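PDB 3C9H: ABC transporter, substrate binding protein from Agrobacterium tumefaciens, which binds magnesium and probably captures a solute in the periplasm for delivery to an ABC transporter. Local coordinates for residues R118-A123 against A301-E305; R155-Y161 against V229-N233; K85-A91 against L266-A272. One frame throughout, in Å; residues are numbered along the deposited sequence.

Interaction 1 of 3, residues R118-A123 against A301-E305; sequences RWPAWA and AVSPE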
ATOM      1  N   ARG A 118     -18.937  12.641   7.167  1.00 23.25           N
ATOM      2  CA  ARG A 118     -17.959  13.680   6.824  1.00 23.82           C
ATOM      3  C   ARG A 118     -16.655  13.180   6.199  1.00 23.73           C
ATOM      4  O   ARG A 118     -15.788  13.984   5.842  1.00 24.25           O
ATOM      5  CB  ARG A 118     -17.657  14.493   8.065  1.00 24.46           C
ATOM      6  CG  ARG A 118     -18.847  15.374   8.399  1.00 25.96           C
ATOM      7  CD  ARG A 118     -18.475  16.435   9.311  1.00 30.21           C
ATOM      8  NE  ARG A 118     -18.598  15.974  10.662  1.00 34.17           N
ATOM      9  CZ  ARG A 118     -19.545  16.368  11.521  1.00 35.50           C
ATOM     10  NH1 ARG A 118     -20.475  17.252  11.195  1.00 35.80           N
ATOM     11  NH2 ARG A 118     -19.549  15.861  12.736  1.00 33.91           N
ATOM     12  N   TRP A 119     -16.525  11.862   6.063  1.00 22.37           N
ATOM     13  CA  TRP A 119     -15.343  11.266   5.442  1.00 22.29           C
ATOM     14  C   TRP A 119     -15.340  11.677   3.979  1.00 22.79           C
ATOM     15  O   TRP A 119     -16.398  11.704   3.362  1.00 22.19           O
ATOM     16  CB  TRP A 119     -15.360   9.740   5.576  1.00 20.73           C
ATOM     17  CG  TRP A 119     -13.958   9.178   5.492  1.00 20.15           C
ATOM     18  CD1 TRP A 119     -13.443   8.434   4.499  1.00 17.84           C
ATOM     19  CD2 TRP A 119     -12.916   9.385   6.437  1.00 18.24           C
ATOM     20  NE1 TRP A 119     -12.118   8.143   4.756  1.00 19.20           N
ATOM     21  CE2 TRP A 119     -11.772   8.707   5.956  1.00 19.42           C
ATOM     22  CE3 TRP A 119     -12.833  10.058   7.652  1.00 20.19           C
ATOM     23  CZ2 TRP A 119     -10.571   8.712   6.637  1.00 17.71           C
ATOM     24  CZ3 TRP A 119     -11.627  10.052   8.335  1.00 19.50           C
ATOM     25  CH2 TRP A 119     -10.524   9.383   7.835  1.00 18.47           C
ATOM     26  N   PRO A 120     -14.172  12.061   3.431  1.00 23.30           N
ATOM     27  CA  PRO A 120     -14.180  12.482   2.032  1.00 23.46           C
ATOM     28  C   PRO A 120     -14.898  11.468   1.161  1.00 23.49           C
ATOM     29  O   PRO A 120     -14.702  10.261   1.327  1.00 23.00           O
ATOM     30  CB  PRO A 120     -12.696  12.601   1.711  1.00 23.43           C
ATOM     31  CG  PRO A 120     -12.099  13.014   3.015  1.00 23.00           C
ATOM     32  CD  PRO A 120     -12.824  12.178   4.009  1.00 23.96           C
ATOM     33  N   ALA A 121     -15.746  11.959   0.262  1.00 24.08           N
ATOM     34  CA  ALA A 121     -16.655  11.115  -0.507  1.00 24.33           C
ATOM     35  C   ALA A 121     -15.918  10.101  -1.388  1.00 24.61           C
ATOM     36  O   ALA A 121     -16.337   8.937  -1.515  1.00 26.17           O
ATOM     37  CB  ALA A 121     -17.614  12.007  -1.349  1.00 25.08           C
ATOM     38  N   TRP A 122     -14.824  10.531  -1.989  1.00 24.22           N
ATOM     39  CA  TRP A 122     -13.990   9.634  -2.783  1.00 24.46           C
ATOM     40  C   TRP A 122     -13.455   8.442  -1.967  1.00 23.74           C
ATOM     41  O   TRP A 122     -13.129   7.407  -2.524  1.00 24.86           O
ATOM     42  CB  TRP A 122     -12.805  10.398  -3.387  1.00 24.64           C
ATOM     43  CG  TRP A 122     -11.756  10.868  -2.426  1.00 25.09           C
ATOM     44  CD1 TRP A 122     -11.657  12.108  -1.874  1.00 25.31           C
ATOM     45  CD2 TRP A 122     -10.617  10.126  -1.949  1.00 24.34           C
ATOM     46  NE1 TRP A 122     -10.560  12.179  -1.059  1.00 25.59           N
ATOM     47  CE2 TRP A 122      -9.904  10.972  -1.088  1.00 25.31           C
ATOM     48  CE3 TRP A 122     -10.148   8.824  -2.157  1.00 25.82           C
ATOM     49  CZ2 TRP A 122      -8.739  10.576  -0.454  1.00 25.45           C
ATOM     50  CZ3 TRP A 122      -9.022   8.411  -1.485  1.00 25.09           C
ATOM     51  CH2 TRP A 122      -8.313   9.289  -0.664  1.00 25.84           C
ATOM     52  N   ALA A 123     -13.351   8.629  -0.661  1.00 23.11           N
ATOM     53  CA  ALA A 123     -12.691   7.703   0.248  1.00 22.90           C
ATOM     54  C   ALA A 123     -13.686   6.813   1.004  1.00 23.16           C
ATOM     55  O   ALA A 123     -13.314   6.117   1.951  1.00 22.35           O
ATOM     56  CB  ALA A 123     -11.782   8.478   1.225  1.00 21.32           C
ATOM     57  N   ALA A 301      -2.334  11.537   5.791  1.00 26.22           N
ATOM     58  CA  ALA A 301      -3.690  11.375   6.314  1.00 26.32           C
ATOM     59  C   ALA A 301      -4.754  11.804   5.291  1.00 26.13           C
ATOM     60  O   ALA A 301      -4.512  12.674   4.439  1.00 25.99           O
ATOM     61  CB  ALA A 301      -3.851  12.196   7.619  1.00 24.60           C
ATOM     62  N   VAL A 302      -5.917  11.181   5.400  1.00 25.99           N
ATOM     63  CA  VAL A 302      -7.115  11.512   4.622  1.00 26.66           C
ATOM     64  C   VAL A 302      -8.155  12.318   5.453  1.00 26.28           C
ATOM     65  O   VAL A 302      -9.017  12.980   4.876  1.00 26.46           O
ATOM     66  CB  VAL A 302      -7.742  10.206   4.052  1.00 26.13           C
ATOM     67  CG1 VAL A 302      -9.127  10.436   3.463  1.00 26.96           C
ATOM     68  CG2 VAL A 302      -6.823   9.602   3.004  1.00 27.63           C
ATOM     69  N   SER A 303      -8.073  12.292   6.786  1.00 27.46           N
ATOM     70  CA  SER A 303      -9.111  12.912   7.622  1.00 28.35           C
ATOM     71  C   SER A 303      -9.200  14.409   7.362  1.00 29.35           C
ATOM     72  O   SER A 303      -8.177  15.080   7.363  1.00 28.22           O
ATOM     73  CB  SER A 303      -8.846  12.728   9.114  1.00 28.80           C
ATOM     74  OG  SER A 303      -9.660  13.649   9.855  1.00 29.35           O
ATOM     75  N   PRO A 304     -10.431  14.940   7.194  1.00 30.53           N
ATOM     76  CA  PRO A 304     -10.549  16.380   7.011  1.00 31.71           C
ATOM     77  C   PRO A 304     -10.208  17.161   8.302  1.00 32.80           C
ATOM     78  O   PRO A 304     -10.093  18.387   8.270  1.00 34.16           O
ATOM     79  CB  PRO A 304     -12.017  16.563   6.593  1.00 31.83           C
ATOM     80  CG  PRO A 304     -12.750  15.402   7.167  1.00 31.62           C
ATOM     81  CD  PRO A 304     -11.748  14.261   7.207  1.00 31.01           C
ATOM     82  N   GLU A 305     -10.048  16.461   9.417  1.00 33.11           N
ATOM     83  CA  GLU A 305      -9.629  17.069  10.676  1.00 33.77           C
ATOM     84  C   GLU A 305      -8.127  17.236  10.866  1.00 33.82           C
ATOM     85  O   GLU A 305      -7.711  17.851  11.848  1.00 34.08           O
ATOM     86  CB  GLU A 305     -10.135  16.230  11.840  1.00 34.14           C
ATOM     87  CG  GLU A 305     -11.626  16.079  11.877  1.00 34.66           C
ATOM     88  CD  GLU A 305     -12.055  15.371  13.140  1.00 36.40           C
ATOM     89  OE1 GLU A 305     -11.833  14.131  13.258  1.00 40.13           O
ATOM     90  OE2 GLU A 305     -12.579  16.064  14.030  1.00 39.35           O
TER

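Interaction 2 of 3, residues R155-Y161 against V229-N233; sequences RAEFVDY and VLGYN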
ATOM      1  N   ARG A 155       9.856   8.231 -16.112  1.00 26.22           N
ATOM      2  CA  ARG A 155       9.961   6.913 -16.705  1.00 26.98           C
ATOM      3  C   ARG A 155      10.838   6.895 -17.964  1.00 27.10           C
ATOM      4  O   ARG A 155      11.574   5.955 -18.178  1.00 26.73           O
ATOM      5  CB  ARG A 155       8.556   6.352 -16.961  1.00 27.59           C
ATOM      6  CG  ARG A 155       7.972   5.798 -15.654  1.00 27.36           C
ATOM      7  CD  ARG A 155       6.493   5.796 -15.616  1.00 28.82           C
ATOM      8  NE  ARG A 155       6.003   5.456 -14.280  1.00 29.46           N
ATOM      9  CZ  ARG A 155       5.769   6.338 -13.313  1.00 29.75           C
ATOM     10  NH1 ARG A 155       5.321   5.917 -12.150  1.00 29.43           N
ATOM     11  NH2 ARG A 155       5.950   7.636 -13.507  1.00 30.99           N
ATOM     12  N   ALA A 156      10.746   7.939 -18.781  1.00 27.72           N
ATOM     13  CA  ALA A 156      11.675   8.125 -19.899  1.00 28.35           C
ATOM     14  C   ALA A 156      13.121   8.132 -19.425  1.00 28.15           C
ATOM     15  O   ALA A 156      13.956   7.427 -19.999  1.00 27.88           O
ATOM     16  CB  ALA A 156      11.371   9.406 -20.651  1.00 28.53           C
ATOM     17  N   GLU A 157      13.416   8.913 -18.385  1.00 28.25           N
ATOM     18  CA  GLU A 157      14.774   8.987 -17.822  1.00 29.21           C
ATOM     19  C   GLU A 157      15.239   7.672 -17.215  1.00 29.44           C
ATOM     20  O   GLU A 157      16.430   7.350 -17.238  1.00 28.64           O
ATOM     21  CB  GLU A 157      14.882  10.089 -16.754  1.00 28.73           C
ATOM     22  CG  GLU A 157      14.835  11.483 -17.317  1.00 30.29           C
ATOM     23  CD  GLU A 157      14.953  12.580 -16.262  1.00 30.64           C
ATOM     24  OE1 GLU A 157      15.242  12.288 -15.100  1.00 31.84           O
ATOM     25  OE2 GLU A 157      14.768  13.758 -16.613  1.00 34.48           O
ATOM     26  N   PHE A 158      14.302   6.929 -16.636  1.00 29.68           N
ATOM     27  CA  PHE A 158      14.624   5.653 -16.031  1.00 30.00           C
ATOM     28  C   PHE A 158      15.138   4.714 -17.120  1.00 29.76           C
ATOM     29  O   PHE A 158      16.187   4.091 -16.965  1.00 28.96           O
ATOM     30  CB  PHE A 158      13.365   5.062 -15.376  1.00 30.72           C
ATOM     31  CG  PHE A 158      13.632   4.021 -14.318  1.00 30.92           C
ATOM     32  CD1 PHE A 158      13.455   4.329 -12.959  1.00 32.79           C
ATOM     33  CD2 PHE A 158      13.991   2.734 -14.661  1.00 32.63           C
ATOM     34  CE1 PHE A 158      13.665   3.355 -11.951  1.00 33.27           C
ATOM     35  CE2 PHE A 158      14.209   1.736 -13.679  1.00 31.47           C
ATOM     36  CZ  PHE A 158      14.056   2.046 -12.318  1.00 33.64           C
ATOM     37  N   VAL A 159      14.376   4.620 -18.205  1.00 29.86           N
ATOM     38  CA  VAL A 159      14.692   3.726 -19.323  1.00 30.72           C
ATOM     39  C   VAL A 159      16.019   4.123 -19.967  1.00 31.06           C
ATOM     40  O   VAL A 159      16.873   3.266 -20.209  1.00 30.68           O
ATOM     41  CB  VAL A 159      13.555   3.711 -20.363  1.00 30.65           C
ATOM     42  CG1 VAL A 159      13.996   3.017 -21.655  1.00 32.27           C
ATOM     43  CG2 VAL A 159      12.293   3.018 -19.781  1.00 30.44           C
ATOM     44  N   ASP A 160      16.192   5.416 -20.213  1.00 32.05           N
ATOM     45  CA  ASP A 160      17.463   5.950 -20.741  1.00 32.54           C
ATOM     46  C   ASP A 160      18.656   5.623 -19.841  1.00 32.60           C
ATOM     47  O   ASP A 160      19.698   5.212 -20.337  1.00 31.52           O
ATOM     48  CB  ASP A 160      17.364   7.462 -20.958  1.00 32.94           C
ATOM     49  CG  ASP A 160      18.560   8.030 -21.734  1.00 34.54           C
ATOM     50  OD1 ASP A 160      18.986   7.416 -22.744  1.00 38.73           O
ATOM     51  OD2 ASP A 160      19.074   9.096 -21.333  1.00 38.02           O
ATOM     52  N   TYR A 161      18.510   5.800 -18.531  1.00 32.98           N
ATOM     53  CA  TYR A 161      19.596   5.467 -17.598  1.00 33.57           C
ATOM     54  C   TYR A 161      19.966   3.979 -17.693  1.00 33.72           C
ATOM     55  O   TYR A 161      21.145   3.627 -17.740  1.00 33.05           O
ATOM     56  CB  TYR A 161      19.229   5.825 -16.143  1.00 34.74           C
ATOM     57  CG  TYR A 161      20.216   5.298 -15.117  1.00 34.45           C
ATOM     58  CD1 TYR A 161      21.300   6.071 -14.690  1.00 37.38           C
ATOM     59  CD2 TYR A 161      20.086   4.016 -14.597  1.00 36.43           C
ATOM     60  CE1 TYR A 161      22.226   5.572 -13.748  1.00 35.93           C
ATOM     61  CE2 TYR A 161      20.999   3.511 -13.666  1.00 36.55           C
ATOM     62  CZ  TYR A 161      22.059   4.294 -13.238  1.00 37.18           C
ATOM     63  OH  TYR A 161      22.948   3.771 -12.301  1.00 37.92           O
ATOM     64  N   VAL A 229      20.726  -0.575  -7.242  1.00 25.89           N
ATOM     65  CA  VAL A 229      20.930   0.869  -7.396  1.00 25.02           C
ATOM     66  C   VAL A 229      19.604   1.645  -7.517  1.00 24.44           C
ATOM     67  O   VAL A 229      19.546   2.823  -7.199  1.00 24.27           O
ATOM     68  CB  VAL A 229      21.821   1.147  -8.601  1.00 25.59           C
ATOM     69  CG1 VAL A 229      23.182   0.444  -8.399  1.00 24.78           C
ATOM     70  CG2 VAL A 229      21.142   0.732  -9.919  1.00 23.18           C
ATOM     71  N   LEU A 230      18.553   0.974  -7.984  1.00 23.59           N
ATOM     72  CA  LEU A 230      17.246   1.599  -8.217  1.00 23.14           C
ATOM     73  C   LEU A 230      16.103   0.641  -7.878  1.00 22.47           C
ATOM     74  O   LEU A 230      16.178  -0.561  -8.166  1.00 21.63           O
ATOM     75  CB  LEU A 230      17.083   1.998  -9.695  1.00 23.20           C
ATOM     76  CG  LEU A 230      17.757   3.273 -10.206  1.00 24.28           C
ATOM     77  CD1 LEU A 230      17.786   3.249 -11.739  1.00 24.08           C
ATOM     78  CD2 LEU A 230      17.060   4.526  -9.682  1.00 22.84           C
ATOM     79  N   GLY A 231      15.038   1.185  -7.297  1.00 22.35           N
ATOM     80  CA  GLY A 231      13.755   0.489  -7.204  1.00 22.21           C
ATOM     81  C   GLY A 231      12.626   1.303  -7.822  1.00 22.18           C
ATOM     82  O   GLY A 231      12.625   2.546  -7.769  1.00 20.60           O
ATOM     83  N   TYR A 232      11.654   0.598  -8.394  1.00 22.56           N
ATOM     84  CA  TYR A 232      10.559   1.204  -9.128  1.00 22.66           C
ATOM     85  C   TYR A 232       9.211   0.836  -8.478  1.00 21.84           C
ATOM     86  O   TYR A 232       8.987  -0.326  -8.157  1.00 20.94           O
ATOM     87  CB  TYR A 232      10.581   0.737 -10.598  1.00 23.86           C
ATOM     88  CG  TYR A 232       9.411   1.230 -11.392  1.00 24.20           C
ATOM     89  CD1 TYR A 232       9.381   2.530 -11.866  1.00 26.88           C
ATOM     90  CD2 TYR A 232       8.322   0.406 -11.669  1.00 25.90           C
ATOM     91  CE1 TYR A 232       8.289   3.014 -12.570  1.00 26.89           C
ATOM     92  CE2 TYR A 232       7.216   0.882 -12.387  1.00 25.74           C
ATOM     93  CZ  TYR A 232       7.207   2.181 -12.827  1.00 26.10           C
ATOM     94  OH  TYR A 232       6.138   2.672 -13.547  1.00 27.28           O
ATOM     95  N   ASN A 233       8.329   1.821  -8.328  1.00 21.40           N
ATOM     96  CA  ASN A 233       6.990   1.637  -7.723  1.00 21.61           C
ATOM     97  C   ASN A 233       7.007   1.180  -6.276  1.00 21.08           C
ATOM     98  O   ASN A 233       6.193   0.352  -5.855  1.00 21.33           O
ATOM     99  CB  ASN A 233       6.144   0.669  -8.552  1.00 22.59           C
ATOM    100  CG  ASN A 233       5.347   1.354  -9.644  1.00 23.49           C
ATOM    101  OD1 ASN A 233       4.517   0.711 -10.323  1.00 27.78           O
ATOM    102  ND2 ASN A 233       5.567   2.643  -9.817  1.00 20.63           N
TER

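Interaction 3 of 3, residues K85-A91 against L266-A272; sequences KKTADFA and LVPEAAA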
ATOM      1  N   LYS A  85     -16.726 -20.298   8.871  1.00 30.15           N
ATOM      2  CA  LYS A  85     -15.925 -19.952  10.040  1.00 30.96           C
ATOM      3  C   LYS A  85     -15.947 -18.452  10.289  1.00 29.76           C
ATOM      4  O   LYS A  85     -16.359 -17.662   9.440  1.00 29.39           O
ATOM      5  CB  LYS A  85     -14.476 -20.379   9.831  1.00 31.01           C
ATOM      6  CG  LYS A  85     -14.255 -21.866   9.736  1.00 34.10           C
ATOM      7  CD  LYS A  85     -12.772 -22.174   9.532  1.00 35.53           C
ATOM      8  CE  LYS A  85     -12.293 -21.920   8.085  1.00 39.11           C
ATOM      9  NZ  LYS A  85     -10.802 -21.785   7.946  1.00 39.70           N
ATOM     10  N   LYS A  86     -15.468 -18.050  11.453  1.00 29.32           N
ATOM     11  CA  LYS A  86     -15.221 -16.647  11.678  1.00 28.25           C
ATOM     12  C   LYS A  86     -13.890 -16.210  11.029  1.00 26.91           C
ATOM     13  O   LYS A  86     -13.041 -17.025  10.642  1.00 26.80           O
ATOM     14  CB  LYS A  86     -15.360 -16.304  13.176  1.00 29.81           C
ATOM     15  CG  LYS A  86     -16.856 -16.464  13.695  1.00 33.66           C
ATOM     16  CD  LYS A  86     -17.828 -15.440  13.048  1.00 36.72           C
ATOM     17  CE  LYS A  86     -19.300 -15.836  13.035  1.00 38.10           C
ATOM     18  NZ  LYS A  86     -20.020 -15.181  11.867  1.00 39.85           N
ATOM     19  N   THR A  87     -13.738 -14.908  10.866  1.00 25.18           N
ATOM     20  CA  THR A  87     -12.560 -14.354  10.218  1.00 23.28           C
ATOM     21  C   THR A  87     -12.126 -13.120  11.016  1.00 22.30           C
ATOM     22  O   THR A  87     -12.601 -12.897  12.124  1.00 22.62           O
ATOM     23  CB  THR A  87     -12.838 -14.094   8.688  1.00 22.68           C
ATOM     24  OG1 THR A  87     -11.615 -13.879   7.977  1.00 22.17           O
ATOM     25  CG2 THR A  87     -13.772 -12.898   8.434  1.00 21.68           C
ATOM     26  N   ALA A  88     -11.224 -12.328  10.457  1.00 21.06           N
ATOM     27  CA  ALA A  88     -10.721 -11.117  11.123  1.00 21.12           C
ATOM     28  C   ALA A  88     -11.859 -10.152  11.453  1.00 20.74           C
ATOM     29  O   ALA A  88     -12.918 -10.147  10.802  1.00 21.01           O
ATOM     30  CB  ALA A  88      -9.693 -10.413  10.225  1.00 19.72           C
ATOM     31  N   ASP A  89     -11.614  -9.310  12.448  1.00 20.55           N
ATOM     32  CA  ASP A  89     -12.546  -8.271  12.825  1.00 20.16           C
ATOM     33  C   ASP A  89     -12.329  -6.979  12.010  1.00 19.94           C
ATOM     34  O   ASP A  89     -13.237  -6.134  11.927  1.00 19.04           O
ATOM     35  CB  ASP A  89     -12.383  -7.992  14.311  1.00 21.29           C
ATOM     36  CG  ASP A  89     -12.575  -9.248  15.163  1.00 22.75           C
ATOM     37  OD1 ASP A  89     -13.492 -10.014  14.844  1.00 25.51           O
ATOM     38  OD2 ASP A  89     -11.813  -9.490  16.120  1.00 25.62           O
ATOM     39  N   PHE A  90     -11.115  -6.827  11.468  1.00 18.79           N
ATOM     40  CA  PHE A  90     -10.682  -5.681  10.656  1.00 18.71           C
ATOM     41  C   PHE A  90      -9.681  -6.144   9.599  1.00 18.08           C
ATOM     42  O   PHE A  90      -8.726  -6.879   9.911  1.00 19.17           O
ATOM     43  CB  PHE A  90     -10.061  -4.588  11.545  1.00 18.57           C
ATOM     44  CG  PHE A  90      -9.823  -3.275  10.834  1.00 19.20           C
ATOM     45  CD1 PHE A  90     -10.864  -2.544  10.290  1.00 20.08           C
ATOM     46  CD2 PHE A  90      -8.556  -2.770  10.718  1.00 17.83           C
ATOM     47  CE1 PHE A  90     -10.605  -1.336   9.624  1.00 18.90           C
ATOM     48  CE2 PHE A  90      -8.300  -1.563  10.068  1.00 19.84           C
ATOM     49  CZ  PHE A  90      -9.340  -0.855   9.519  1.00 19.03           C
ATOM     50  N   ALA A  91      -9.923  -5.745   8.344  1.00 17.70           N
ATOM     51  CA  ALA A  91      -9.050  -6.025   7.236  1.00 17.03           C
ATOM     52  C   ALA A  91      -8.536  -4.701   6.739  1.00 16.58           C
ATOM     53  O   ALA A  91      -9.321  -3.790   6.441  1.00 16.24           O
ATOM     54  CB  ALA A  91      -9.793  -6.765   6.112  1.00 18.48           C
ATOM     55  N   LEU A 266     -11.956  -2.179   6.266  1.00 17.19           N
ATOM     56  CA  LEU A 266     -13.346  -2.693   6.327  1.00 16.93           C
ATOM     57  C   LEU A 266     -13.445  -3.754   7.427  1.00 17.59           C
ATOM     58  O   LEU A 266     -12.437  -4.297   7.841  1.00 17.54           O
ATOM     59  CB  LEU A 266     -13.780  -3.265   4.978  1.00 16.40           C
ATOM     60  CG  LEU A 266     -13.014  -4.473   4.409  1.00 16.61           C
ATOM     61  CD1 LEU A 266     -13.503  -5.774   5.060  1.00 16.16           C
ATOM     62  CD2 LEU A 266     -13.126  -4.558   2.836  1.00 16.82           C
ATOM     63  N   VAL A 267     -14.669  -3.991   7.902  1.00 17.85           N
ATOM     64  CA  VAL A 267     -14.989  -5.014   8.873  1.00 18.41           C
ATOM     65  C   VAL A 267     -15.637  -6.146   8.105  1.00 18.67           C
ATOM     66  O   VAL A 267     -16.668  -5.933   7.468  1.00 19.13           O
ATOM     67  CB  VAL A 267     -15.997  -4.495   9.928  1.00 19.25           C
ATOM     68  CG1 VAL A 267     -16.487  -5.644  10.823  1.00 17.45           C
ATOM     69  CG2 VAL A 267     -15.370  -3.356  10.737  1.00 18.03           C
ATOM     70  N   PRO A 268     -15.008  -7.327   8.113  1.00 18.65           N
ATOM     71  CA  PRO A 268     -15.567  -8.493   7.467  1.00 19.71           C
ATOM     72  C   PRO A 268     -16.961  -8.890   8.020  1.00 20.19           C
ATOM     73  O   PRO A 268     -17.243  -8.767   9.210  1.00 20.63           O
ATOM     74  CB  PRO A 268     -14.517  -9.589   7.748  1.00 18.82           C
ATOM     75  CG  PRO A 268     -13.209  -8.814   7.922  1.00 18.92           C
ATOM     76  CD  PRO A 268     -13.682  -7.611   8.702  1.00 19.11           C
ATOM     77  N   GLU A 269     -17.823  -9.344   7.122  1.00 22.30           N
ATOM     78  CA  GLU A 269     -19.121  -9.905   7.464  1.00 22.37           C
ATOM     79  C   GLU A 269     -19.029 -11.008   8.532  1.00 22.58           C
ATOM     80  O   GLU A 269     -19.891 -11.081   9.424  1.00 22.77           O
ATOM     81  CB  GLU A 269     -19.761 -10.463   6.195  1.00 22.99           C
ATOM     82  CG  GLU A 269     -21.191 -10.898   6.360  1.00 23.81           C
ATOM     83  CD  GLU A 269     -21.338 -12.343   6.787  1.00 31.73           C
ATOM     84  OE1 GLU A 269     -20.334 -13.102   6.736  1.00 33.80           O
ATOM     85  OE2 GLU A 269     -22.476 -12.740   7.155  1.00 37.79           O
ATOM     86  N   ALA A 270     -17.981 -11.838   8.453  1.00 22.43           N
ATOM     87  CA  ALA A 270     -17.800 -12.998   9.352  1.00 23.31           C
ATOM     88  C   ALA A 270     -16.878 -12.723  10.543  1.00 23.65           C
ATOM     89  O   ALA A 270     -16.375 -13.649  11.194  1.00 23.87           O
ATOM     90  CB  ALA A 270     -17.280 -14.164   8.576  1.00 23.65           C
ATOM     91  N   ALA A 271     -16.661 -11.453  10.838  1.00 23.51           N
ATOM     92  CA  ALA A 271     -15.930 -11.042  12.028  1.00 23.76           C
ATOM     93  C   ALA A 271     -16.504 -11.733  13.254  1.00 24.39           C
ATOM     94  O   ALA A 271     -17.724 -11.811  13.402  1.00 22.58           O
ATOM     95  CB  ALA A 271     -16.023  -9.534  12.200  1.00 22.32           C
ATOM     96  N   ALA A 272     -15.618 -12.225  14.126  1.00 25.15           N
ATOM     97  CA  ALA A 272     -16.053 -12.774  15.394  1.00 26.23           C
ATOM     98  C   ALA A 272     -16.464 -11.636  16.322  1.00 26.93           C
ATOM     99  O   ALA A 272     -17.378 -11.772  17.126  1.00 27.54           O
ATOM    100  CB  ALA A 272     -14.946 -13.616  16.007  1.00 26.89           C
TER

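Interaction 1 of 3, residues R118-A123 against A301-E305
V302 sits among W119, P120, W122 and A123, and it is the most deeply covered residue of this contact. Its CG1 methyl does most of the touching. CZ2 of W119 lies 3.9 Å from V302 CG1, and CZ2 of W122 lies 3.9 Å from the same V302 CG1. V302 CG1 stands anti to its backbone N (chi1 169°), and this turns the methyl into the group. The side chains of W119 and V302 cross at about a right angle. The far end of the W119 indole runs on to S303, where W119 CH2 is 3.8 Å from S303 CA. Both segments lie in loop regions of a periplasmic binding protein fold, with a short 3-10 turn at 121-122. Residues 118-123 lead into strand 124-125. The 301-305 loop lies between helices 287-296 and 312-319. The contact is apolar packing that joins one loop to the other. The pyrrolidine of P304 forms its outer part. P304 CG lies 3.6 Å from R118 O, and P304 CD is 4.0 Å from P120 CD. P120 CD also stands 3.5 Å above one face of the W119 indole, toward its rim. W119 NE1 makes its hydrogen bond to the carbonyl O of A131, on strand 129-131. Within 301-305, S303 OG accepts from E305 N at 2.9 Å, an ST turn that starts at the residue meeting the indole tip.

Interaction 2 of 3, residues R155-Y161 against V229-N233
F158 and Y232 meet in a T-shaped (edge-to-face) pair, with the edge of Y232 directed at the face of F158. The ring centroids are 5.8 Å apart and the planes are at 73°. L230 adds a CH-pi contact to F158. Its CD1 methyl stands over the face of that ring, 4.3 Å from the centroid. The two side chains come from opposite directions, F158 from the helix and L230 from the strand. Y161, one helical turn beyond F158, touches the same methyl: Y161 CD2 is 3.7 Å from L230 CD1. F158 and Y161 both carry CG anti to the backbone N (chi1 171° in Y161), and both rings reach down to the strand. This is helix-on-sheet packing in a periplasmic binding protein fold, with helix 155-164 lying against strand 230-235. At the start of the helix, R155 crosses Y232 at about a right angle. Its extended chain brings NE within 2.9 Å of Y232 OH, a hydrogen bond with an N-H...O angle of 160°. The hydroxyl lies at the edge of the guanidinium, close to its plane. R155 NH2 forms a salt bridge with D256, and Y232 OH is also hydrogen-bonded to D191. The buried arginine and phenol are therefore tied into a polar network with two carboxylates. D256 would probably offset the arginine charge, while D191 engages the phenol and the aromatic and leucine groups beside them supply apolar packing.

Interaction 3 of 3, residues K85-A91 against L266-A272
A91 and L266 form an antiparallel hydrogen-bonded pair, with A91 N to L266 O at 2.9 Å and L266 N to A91 O at 3.1 Å. The pair joins strands 90-93 and 258-268 in this periplasmic binding protein fold. The A91 side chain is about 13 Å from the bound magnesium ion and about 9 Å from the side chain of S41, one of its ligands. Beyond the pair, a type I turn from P268 to A271 carries the second chain alongside 85-89. The backbones meet again where T87 N donates to A270 O at 2.9 Å, from above the carbonyl plane. A91 and L266 point to the same face of the sheet, and A91 CB touches L266 CD1. The P268 ring packs on T87 and A88. T87 CG2 presses on P268 CB at 3.5 Å, tighter than usual for two carbons, and the side chains cross at about a right angle. T87 CG2 lies between the backbone N and the carbonyl carbon, while OG1 is anti to that N (chi1 -165°) and bonds E80. K86, bent at chi2, brings its CD against A270 O. D89 OD1 bonds N273 N, just past the second segment, and OD2 bonds V37 N on strand 35-40. The carbonyl O of A88 is buried without a polar partner, and P268 CG lies 3.2 Å from A88 O.

How the interactions relate
The three contacts are spread over the chain and do not touch one another. The centres of interactions 1 and 3 are about 23 Å apart, those of 1 and 2 about 33 Å, and those of 2 and 3 about 40 Å. Interactions 2 and 3 lie on opposite sides of the chain's centre. Along the chain, the segments of interactions 1 and 3 alternate: 85-91, 118-123, 266-272, 301-305. Interaction 2 is nested inside the loops closed by both. Strand 258-268, part of interaction 3, pairs with strand 135-142, which in turn pairs with strand 230-235 of interaction 2. The chain thus passes back and forth between distant regions, consistent with the two-lobed periplasmic binding protein fold.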